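PDB 3OP7: aminotransferase class I and II from Streptococcus suis 89/1591, which probably catalyses the transfer of amino groups between amino acids and keto acids, using a covalently bound pyridoxal phosphate cofactor. Local coordinates for residues Leu147-Asn161 and Leu179-Asp193. Residues are numbered along the deposited sequence; the frame is centred on the assembly and turned at random. Where two conformers were deposited one is given.
Sequences LRQLIRPTTKMICIN and LVEIASEVGAYILSD. With EDO (1,2-ethanediol), chain J.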
ATOM      1  N   LEU A 147      12.453 -21.480  21.307  1.00 32.38           N
ATOM      2  CA  LEU A 147      12.762 -20.062  21.100  1.00 29.99           C
ATOM      3  C   LEU A 147      14.035 -19.653  21.837  1.00 30.84           C
ATOM      4  O   LEU A 147      14.847 -18.872  21.308  1.00 31.14           O
ATOM      5  CB  LEU A 147      11.630 -19.169  21.538  1.00 29.32           C
ATOM      6  CG  LEU A 147      11.835 -17.659  21.297  1.00 28.39           C
ATOM      7  CD1 LEU A 147      12.063 -17.271  19.816  1.00 29.84           C
ATOM      8  CD2 LEU A 147      10.641 -16.892  21.873  1.00 28.37           C
ATOM      9  N   ARG A 148      14.198 -20.150  23.060  1.00 33.00           N
ATOM     10  CA  ARG A 148      15.413 -19.886  23.829  1.00 34.23           C
ATOM     11  C   ARG A 148      16.668 -20.410  23.117  1.00 34.93           C
ATOM     12  O   ARG A 148      17.737 -19.867  23.342  1.00 37.00           O
ATOM     13  CB  ARG A 148      15.305 -20.429  25.249  1.00 34.89           C
ATOM     14  CG  ARG A 148      14.290 -19.702  26.095  1.00 34.96           C
ATOM     15  CD  ARG A 148      14.319 -20.180  27.542  1.00 36.87           C
ATOM     16  NE  ARG A 148      13.225 -19.590  28.287  1.00 36.01           N
ATOM     17  CZ  ARG A 148      12.008 -20.097  28.355  1.00 39.11           C
ATOM     18  NH1 ARG A 148      11.738 -21.315  27.882  1.00 46.21           N
ATOM     19  NH2 ARG A 148      11.072 -19.432  28.997  1.00 39.44           N
ATOM     20  N   GLN A 149      16.539 -21.438  22.281  1.00 35.31           N
ATOM     21  CA  GLN A 149      17.664 -21.986  21.514  0.50 36.26           C
ATOM     22  C   GLN A 149      17.946 -21.152  20.259  1.00 35.41           C
ATOM     23  O   GLN A 149      19.114 -21.038  19.811  1.00 36.35           O
ATOM     24  CB  GLN A 149      17.399 -23.447  21.114  0.50 36.84           C
ATOM     25  CG  GLN A 149      17.222 -24.418  22.251  0.50 41.10           C
ATOM     26  CD  GLN A 149      16.924 -25.806  21.748  0.50 42.50           C
ATOM     27  OE1 GLN A 149      16.350 -25.970  20.667  0.50 44.48           O
ATOM     28  NE2 GLN A 149      17.322 -26.814  22.506  0.50 48.92           N
ATOM     29  N   LEU A 150      16.899 -20.557  19.689  1.00 33.20           N
ATOM     30  CA  LEU A 150      17.056 -19.772  18.456  1.00 32.14           C
ATOM     31  C   LEU A 150      17.517 -18.343  18.672  1.00 31.11           C
ATOM     32  O   LEU A 150      18.159 -17.773  17.801  1.00 31.53           O
ATOM     33  CB  LEU A 150      15.744 -19.720  17.675  1.00 31.56           C
ATOM     34  CG  LEU A 150      15.259 -21.071  17.125  1.00 32.96           C
ATOM     35  CD1 LEU A 150      13.775 -20.940  16.750  1.00 33.27           C
ATOM     36  CD2 LEU A 150      16.119 -21.433  15.904  1.00 33.86           C
ATOM     37  N   ILE A 151      17.164 -17.756  19.804  1.00 30.22           N
ATOM     38  CA  ILE A 151      17.460 -16.335  20.062  1.00 28.45           C
ATOM     39  C   ILE A 151      18.963 -16.133  20.227  1.00 28.15           C
ATOM     40  O   ILE A 151      19.694 -17.018  20.736  1.00 28.29           O
ATOM     41  CB  ILE A 151      16.667 -15.814  21.303  1.00 28.10           C
ATOM     42  CG1 ILE A 151      16.632 -14.275  21.307  1.00 30.71           C
ATOM     43  CG2 ILE A 151      17.194 -16.423  22.585  1.00 29.80           C
ATOM     44  CD1 ILE A 151      15.526 -13.620  22.127  1.00 35.18           C
ATOM     45  N   ARG A 152      19.405 -14.948  19.858  1.00 28.62           N
ATOM     46  CA  ARG A 152      20.803 -14.571  19.876  1.00 29.10           C
ATOM     47  C   ARG A 152      20.929 -13.255  20.597  1.00 28.14           C
ATOM     48  O   ARG A 152      19.952 -12.481  20.631  1.00 26.92           O
ATOM     49  CB  ARG A 152      21.295 -14.357  18.441  1.00 30.09           C
ATOM     50  CG  ARG A 152      21.221 -15.585  17.537  1.00 31.09           C
ATOM     51  CD  ARG A 152      21.749 -15.162  16.151  1.00 32.91           C
ATOM     52  NE  ARG A 152      21.535 -16.229  15.174  1.00 36.56           N
ATOM     53  CZ  ARG A 152      21.857 -16.121  13.883  1.00 37.44           C
ATOM     54  NH1 ARG A 152      22.395 -15.011  13.420  1.00 38.27           N
ATOM     55  NH2 ARG A 152      21.575 -17.105  13.051  1.00 40.22           N
ATOM     56  N   PRO A 153      22.161 -12.917  21.015  1.00 28.98           N
ATOM     57  CA  PRO A 153      22.359 -11.686  21.753  1.00 29.43           C
ATOM     58  C   PRO A 153      21.877 -10.465  21.017  1.00 31.02           C
ATOM     59  O   PRO A 153      21.456  -9.503  21.651  1.00 33.35           O
ATOM     60  CB  PRO A 153      23.866 -11.663  21.980  1.00 30.94           C
ATOM     61  CG  PRO A 153      24.198 -13.131  22.155  1.00 31.93           C
ATOM     62  CD  PRO A 153      23.328 -13.818  21.133  1.00 30.26           C
ATOM     63  N   THR A 154      21.910 -10.531  19.695  1.00 30.00           N
ATOM     64  CA  THR A 154      21.571  -9.380  18.840  1.00 30.51           C
ATOM     65  C   THR A 154      20.275  -9.569  18.067  1.00 28.76           C
ATOM     66  O   THR A 154      19.990  -8.799  17.123  1.00 28.81           O
ATOM     67  CB  THR A 154      22.730  -9.044  17.818  1.00 30.74           C
ATOM     68  OG1 THR A 154      22.973 -10.171  16.959  1.00 34.60           O
ATOM     69  CG2 THR A 154      24.027  -8.630  18.551  1.00 36.85           C
ATOM     70  N   THR A 155      19.421 -10.538  18.448  1.00 27.58           N
ATOM     71  CA  THR A 155      18.194 -10.729  17.713  1.00 27.71           C
ATOM     72  C   THR A 155      17.417  -9.418  17.695  1.00 26.87           C
ATOM     73  O   THR A 155      17.158  -8.838  18.740  1.00 28.22           O
ATOM     74  CB  THR A 155      17.368 -11.898  18.284  1.00 26.85           C
ATOM     75  OG1 THR A 155      18.097 -13.125  18.126  1.00 28.45           O
ATOM     76  CG2 THR A 155      15.932 -12.033  17.628  1.00 25.69           C
ATOM     77  N   LYS A 156      17.025  -8.988  16.514  1.00 26.24           N
ATOM     78  CA  LYS A 156      16.339  -7.705  16.343  1.00 26.78           C
ATOM     79  C   LYS A 156      14.846  -7.758  16.553  1.00 25.26           C
ATOM     80  O   LYS A 156      14.254  -6.813  17.121  1.00 24.49           O
ATOM     81  CB  LYS A 156      16.587  -7.126  14.974  1.00 28.77           C
ATOM     82  CG  LYS A 156      15.757  -5.846  14.762  1.00 31.99           C
ATOM     83  CD  LYS A 156      16.237  -4.815  13.786  1.00 40.75           C
ATOM     84  CE  LYS A 156      17.420  -4.007  14.267  1.00 44.89           C
ATOM     85  NZ  LYS A 156      17.919  -3.232  13.076  1.00 44.02           N
HETATM   86  N   MSE A 157      14.220  -8.848  16.098  1.00 23.98           N
HETATM   87  CA  MSE A 157      12.769  -8.928  16.054  1.00 23.13           C
HETATM   88  C   MSE A 157      12.293 -10.364  16.041  1.00 23.71           C
HETATM   89  O   MSE A 157      12.939 -11.215  15.453  1.00 24.57           O
HETATM   90  CB  MSE A 157      12.240  -8.198  14.801  1.00 23.85           C
HETATM   91  CG  MSE A 157      10.700  -8.136  14.731  1.00 24.82           C
HETATM   92 SE   MSE A 157      10.082  -7.213  13.190  0.75 22.98          SE
HETATM   93  CE  MSE A 157      10.625  -5.440  13.744  1.00 26.07           C
ATOM     94  N   ILE A 158      11.187 -10.621  16.750  1.00 23.28           N
ATOM     95  CA  ILE A 158      10.446 -11.846  16.708  1.00 24.23           C
ATOM     96  C   ILE A 158       9.066 -11.499  16.143  1.00 23.58           C
ATOM     97  O   ILE A 158       8.421 -10.535  16.618  1.00 23.48           O
ATOM     98  CB  ILE A 158      10.270 -12.457  18.109  1.00 22.95           C
ATOM     99  CG1 ILE A 158      11.628 -12.806  18.710  1.00 25.89           C
ATOM    100  CG2 ILE A 158       9.390 -13.755  18.067  1.00 25.14           C
ATOM    101  CD1 ILE A 158      11.596 -13.017  20.238  1.00 28.12           C
ATOM    102  N   CYS A 159       8.654 -12.239  15.114  1.00 23.04           N
ATOM    103  CA  CYS A 159       7.354 -12.039  14.477  1.00 23.33           C
ATOM    104  C   CYS A 159       6.394 -13.135  14.842  1.00 24.19           C
ATOM    105  O   CYS A 159       6.706 -14.339  14.707  1.00 24.72           O
ATOM    106  CB  CYS A 159       7.511 -11.953  12.952  1.00 22.98           C
ATOM    107  SG  CYS A 159       8.617 -10.713  12.346  1.00 25.67           S
ATOM    108  N   ILE A 160       5.211 -12.737  15.328  1.00 23.77           N
ATOM    109  CA  ILE A 160       4.123 -13.644  15.596  1.00 23.64           C
ATOM    110  C   ILE A 160       2.824 -13.146  14.963  1.00 23.83           C
ATOM    111  O   ILE A 160       2.712 -11.987  14.575  1.00 21.39           O
ATOM    112  CB  ILE A 160       3.908 -13.815  17.112  1.00 25.16           C
ATOM    113  CG1 ILE A 160       3.429 -12.513  17.783  1.00 24.44           C
ATOM    114  CG2 ILE A 160       5.184 -14.383  17.804  1.00 25.21           C
ATOM    115  CD1 ILE A 160       3.031 -12.756  19.310  1.00 24.04           C
ATOM    116  N   ASN A 161       1.831 -14.028  14.888  1.00 23.89           N
ATOM    117  CA  ASN A 161       0.536 -13.741  14.313  1.00 23.81           C
ATOM    118  C   ASN A 161      -0.412 -14.367  15.355  1.00 24.65           C
ATOM    119  O   ASN A 161      -0.402 -15.574  15.599  1.00 24.97           O
ATOM    120  CB  ASN A 161       0.494 -14.396  12.931  1.00 23.48           C
ATOM    121  CG  ASN A 161      -0.777 -14.150  12.125  1.00 25.62           C
ATOM    122  OD1 ASN A 161      -1.040 -14.929  11.179  1.00 25.83           O
ATOM    123  ND2 ASN A 161      -1.526 -13.080  12.416  1.00 22.65           N
ATOM    124  N   LEU A 179       7.076 -15.278  26.518  1.00 29.18           N
ATOM    125  CA  LEU A 179       7.666 -14.845  25.242  1.00 27.63           C
ATOM    126  C   LEU A 179       8.352 -13.497  25.452  1.00 27.43           C
ATOM    127  O   LEU A 179       9.484 -13.263  24.993  1.00 28.26           O
ATOM    128  CB  LEU A 179       6.588 -14.742  24.171  1.00 26.00           C
ATOM    129  CG  LEU A 179       6.898 -14.010  22.883  1.00 28.36           C
ATOM    130  CD1 LEU A 179       8.103 -14.675  22.213  1.00 30.46           C
ATOM    131  CD2 LEU A 179       5.627 -14.011  21.997  1.00 26.09           C
ATOM    132  N   VAL A 180       7.654 -12.590  26.117  1.00 28.14           N
ATOM    133  CA  VAL A 180       8.198 -11.262  26.359  1.00 28.43           C
ATOM    134  C   VAL A 180       9.457 -11.342  27.243  1.00 29.84           C
ATOM    135  O   VAL A 180      10.415 -10.668  26.996  1.00 29.78           O
ATOM    136  CB  VAL A 180       7.138 -10.341  26.953  1.00 29.93           C
ATOM    137  CG1 VAL A 180       7.749  -8.991  27.473  1.00 29.77           C
ATOM    138  CG2 VAL A 180       6.086 -10.033  25.899  1.00 27.04           C
ATOM    139  N   GLU A 181       9.436 -12.147  28.296  1.00 31.14           N
ATOM    140  CA  GLU A 181      10.629 -12.288  29.118  0.50 32.66           C
ATOM    141  C   GLU A 181      11.836 -12.733  28.288  1.00 32.02           C
ATOM    142  O   GLU A 181      12.951 -12.254  28.524  1.00 32.37           O
ATOM    143  CB  GLU A 181      10.372 -13.210  30.310  0.50 34.24           C
ATOM    144  CG  GLU A 181       9.490 -12.550  31.358  0.50 36.86           C
ATOM    145  CD  GLU A 181       9.140 -13.454  32.521  0.50 42.55           C
ATOM    146  OE1 GLU A 181       8.894 -14.661  32.298  0.50 45.73           O
ATOM    147  OE2 GLU A 181       9.117 -12.948  33.670  0.50 45.17           O
ATOM    148  N   ILE A 182      11.620 -13.607  27.303  1.00 31.07           N
ATOM    149  CA  ILE A 182      12.711 -14.042  26.435  1.00 30.72           C
ATOM    150  C   ILE A 182      13.205 -12.897  25.523  1.00 30.17           C
ATOM    151  O   ILE A 182      14.433 -12.609  25.469  1.00 30.00           O
ATOM    152  CB  ILE A 182      12.318 -15.248  25.564  1.00 30.77           C
ATOM    153  CG1 ILE A 182      11.992 -16.477  26.415  1.00 30.76           C
ATOM    154  CG2 ILE A 182      13.444 -15.561  24.576  1.00 29.61           C
ATOM    155  CD1 ILE A 182      11.230 -17.585  25.591  1.00 30.27           C
ATOM    156  N   ALA A 183      12.271 -12.193  24.854  1.00 28.79           N
ATOM    157  CA  ALA A 183      12.588 -11.063  23.996  1.00 28.35           C
ATOM    158  C   ALA A 183      13.297  -9.954  24.773  1.00 28.96           C
ATOM    159  O   ALA A 183      14.255  -9.359  24.280  1.00 27.11           O
ATOM    160  CB  ALA A 183      11.310 -10.473  23.294  1.00 26.59           C
ATOM    161  N   SER A 184      12.856  -9.730  26.011  1.00 29.63           N
ATOM    162  CA  SER A 184      13.448  -8.690  26.850  1.00 32.28           C
ATOM    163  C   SER A 184      14.889  -8.931  27.209  1.00 33.37           C
ATOM    164  O   SER A 184      15.580  -7.981  27.519  1.00 33.48           O
ATOM    165  CB  SER A 184      12.675  -8.540  28.171  1.00 33.97           C
ATOM    166  OG  SER A 184      11.405  -8.086  27.843  1.00 38.22           O
ATOM    167  N   GLU A 185      15.355 -10.187  27.221  1.00 32.60           N
ATOM    168  CA  GLU A 185      16.764 -10.438  27.491  1.00 34.84           C
ATOM    169  C   GLU A 185      17.709  -9.713  26.529  1.00 34.10           C
ATOM    170  O   GLU A 185      18.858  -9.401  26.907  1.00 34.70           O
ATOM    171  CB  GLU A 185      17.115 -11.933  27.458  1.00 35.28           C
ATOM    172  CG  GLU A 185      16.723 -12.741  28.651  1.00 41.71           C
ATOM    173  CD  GLU A 185      17.386 -12.277  29.941  1.00 44.58           C
ATOM    174  OE1 GLU A 185      18.578 -12.583  30.224  1.00 47.13           O
ATOM    175  OE2 GLU A 185      16.679 -11.589  30.689  1.00 46.31           O
ATOM    176  N   VAL A 186      17.247  -9.486  25.296  1.00 31.92           N
ATOM    177  CA  VAL A 186      18.059  -8.866  24.260  1.00 31.73           C
ATOM    178  C   VAL A 186      17.477  -7.579  23.702  1.00 31.96           C
ATOM    179  O   VAL A 186      18.106  -6.938  22.832  1.00 33.45           O
ATOM    180  CB  VAL A 186      18.346  -9.848  23.096  1.00 31.18           C
ATOM    181  CG1 VAL A 186      18.920 -11.153  23.620  1.00 31.26           C
ATOM    182  CG2 VAL A 186      17.117 -10.129  22.327  1.00 26.58           C
ATOM    183  N   GLY A 187      16.321  -7.133  24.208  1.00 31.12           N
ATOM    184  CA  GLY A 187      15.704  -5.919  23.673  1.00 30.48           C
ATOM    185  C   GLY A 187      15.125  -6.120  22.262  1.00 29.43           C
ATOM    186  O   GLY A 187      15.019  -5.166  21.470  1.00 29.67           O
ATOM    187  N   ALA A 188      14.749  -7.356  21.913  1.00 27.94           N
ATOM    188  CA  ALA A 188      14.153  -7.628  20.597  1.00 26.76           C
ATOM    189  C   ALA A 188      12.742  -7.054  20.538  1.00 26.31           C
ATOM    190  O   ALA A 188      12.003  -7.101  21.510  1.00 26.74           O
ATOM    191  CB  ALA A 188      14.103  -9.159  20.313  1.00 26.53           C
ATOM    192  N   TYR A 189      12.363  -6.515  19.393  1.00 26.78           N
ATOM    193  CA  TYR A 189      10.996  -6.115  19.189  1.00 25.85           C
ATOM    194  C   TYR A 189      10.226  -7.382  19.017  1.00 24.40           C
ATOM    195  O   TYR A 189      10.771  -8.383  18.546  1.00 24.93           O
ATOM    196  CB  TYR A 189      10.805  -5.392  17.887  1.00 26.95           C
ATOM    197  CG  TYR A 189      11.512  -4.064  17.741  1.00 28.61           C
ATOM    198  CD1 TYR A 189      11.160  -3.003  18.519  1.00 31.11           C
ATOM    199  CD2 TYR A 189      12.524  -3.888  16.768  1.00 32.86           C
ATOM    200  CE1 TYR A 189      11.815  -1.757  18.366  1.00 32.07           C
ATOM    201  CE2 TYR A 189      13.169  -2.668  16.599  1.00 34.43           C
ATOM    202  CZ  TYR A 189      12.804  -1.604  17.395  1.00 35.18           C
ATOM    203  OH  TYR A 189      13.442  -0.388  17.222  1.00 36.05           O
ATOM    204  N   ILE A 190       8.946  -7.319  19.314  1.00 24.31           N
ATOM    205  CA  ILE A 190       8.003  -8.371  18.922  1.00 23.05           C
ATOM    206  C   ILE A 190       6.901  -7.737  18.077  1.00 23.78           C
ATOM    207  O   ILE A 190       6.130  -6.905  18.560  1.00 23.68           O
ATOM    208  CB  ILE A 190       7.367  -9.121  20.121  1.00 24.27           C
ATOM    209  CG1 ILE A 190       8.427  -9.851  20.966  1.00 24.67           C
ATOM    210  CG2 ILE A 190       6.326 -10.134  19.573  1.00 24.57           C
ATOM    211  CD1 ILE A 190       7.914 -10.440  22.281  1.00 25.75           C
ATOM    212  N   LEU A 191       6.874  -8.097  16.794  1.00 23.18           N
ATOM    213  CA  LEU A 191       5.841  -7.657  15.870  1.00 21.82           C
ATOM    214  C   LEU A 191       4.754  -8.721  15.995  1.00 23.04           C
ATOM    215  O   LEU A 191       5.032  -9.937  15.848  1.00 22.34           O
ATOM    216  CB  LEU A 191       6.344  -7.681  14.450  1.00 22.59           C
ATOM    217  CG  LEU A 191       5.287  -7.510  13.325  1.00 20.37           C
ATOM    218  CD1 LEU A 191       4.393  -6.229  13.557  1.00 23.10           C
ATOM    219  CD2 LEU A 191       5.939  -7.470  11.912  1.00 22.70           C
ATOM    220  N   SER A 192       3.549  -8.299  16.342  1.00 22.62           N
ATOM    221  CA  SER A 192       2.415  -9.211  16.440  1.00 21.96           C
ATOM    222  C   SER A 192       1.257  -8.764  15.531  1.00 22.38           C
ATOM    223  O   SER A 192       0.670  -7.700  15.726  1.00 22.38           O
ATOM    224  CB  SER A 192       1.958  -9.280  17.898  1.00 23.28           C
ATOM    225  OG  SER A 192       0.901 -10.218  18.056  1.00 22.51           O
ATOM    226  N   ASP A 193       1.008  -9.530  14.477  1.00 21.34           N
ATOM    227  CA  ASP A 193      -0.104  -9.307  13.595  1.00 20.79           C
ATOM    228  C   ASP A 193      -1.354  -9.909  14.263  1.00 21.09           C
ATOM    229  O   ASP A 193      -1.476 -11.143  14.452  1.00 22.50           O
ATOM    230  CB  ASP A 193       0.211  -9.923  12.228  1.00 21.54           C
ATOM    231  CG  ASP A 193      -0.974  -9.921  11.256  1.00 22.15           C
ATOM    232  OD1 ASP A 193      -2.145  -9.885  11.675  1.00 23.30           O
ATOM    233  OD2 ASP A 193      -0.714 -10.107  10.066  1.00 23.50           O
TER
HETATM  234  C1  EDO J 407      15.257 -15.358  30.279  1.00 49.70           C
HETATM  235  O1  EDO J 407      14.080 -14.672  30.770  1.00 50.98           O
HETATM  236  C2  EDO J 407      15.088 -16.872  30.444  1.00 48.67           C
HETATM  237  O2  EDO J 407      14.640 -17.546  29.257  1.00 42.64           O
HETATM  238  O   HOH W   1      18.685  -7.151  20.067  1.00 38.87           O
HETATM  239  O   HOH W   2      15.803  -4.650  18.504  1.00 48.69           O
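Ile182 packs against helix 147-150 and the residue that follows it. Its CG2 meets Ile151 CD1 at 3.8 Å, and its CD1 reaches Leu147 CD2. Leu147 also crosses Leu179 at about a right angle, tightly, with CD2 to CD1 at 3.4 Å. Ile158 CD1 lies 4.0 Å from Ala183 CB, which brings strand 157-161 against helix 173-184. Ile160 CG1 sits between its own backbone N and carbonyl carbon (chi1 66°), where it packs against Ser192. On the other sheet face, the selenium of Met157, a selenomethionine, rests on Leu191 CB. The Met157 chain bends at chi3 (-71°) and carries CE to Tyr189 CD2.

Strands 157-161 and 189-193 run parallel and in register from Met157-Tyr189 to Asn161-Asp193. Five backbone hydrogen bonds join the two segments, from Tyr189 N to Lys156 O through to Asp193 N to Ile160 O. A water links Thr155 O to Val186 O, and another links Lys156 O to Gly187 O. On the helix side, Ile182 CD1 lies over one face of the Arg148 guanidinium, toward its rim. Arg148 NE donates to O2 of 1,2-ethanediol, probably from the crystallisation liquor, at 2.7 Å, and NH2 pairs with Glu178.

At the C-terminal end of the strands, Asn161 ND2 donates to Asp193 O at 2.8 Å, from above the carbonyl plane. Strand 157-161, helix 173-184 and strand 189-193 form a beta-alpha-beta crossover of the aminotransferase large domain. Asp193 OD2 bonds Asn94 and the pyridine N1 of the cofactor on Lys222, so the strand pairing and the Asn161 bond help place a cofactor-binding carboxylate.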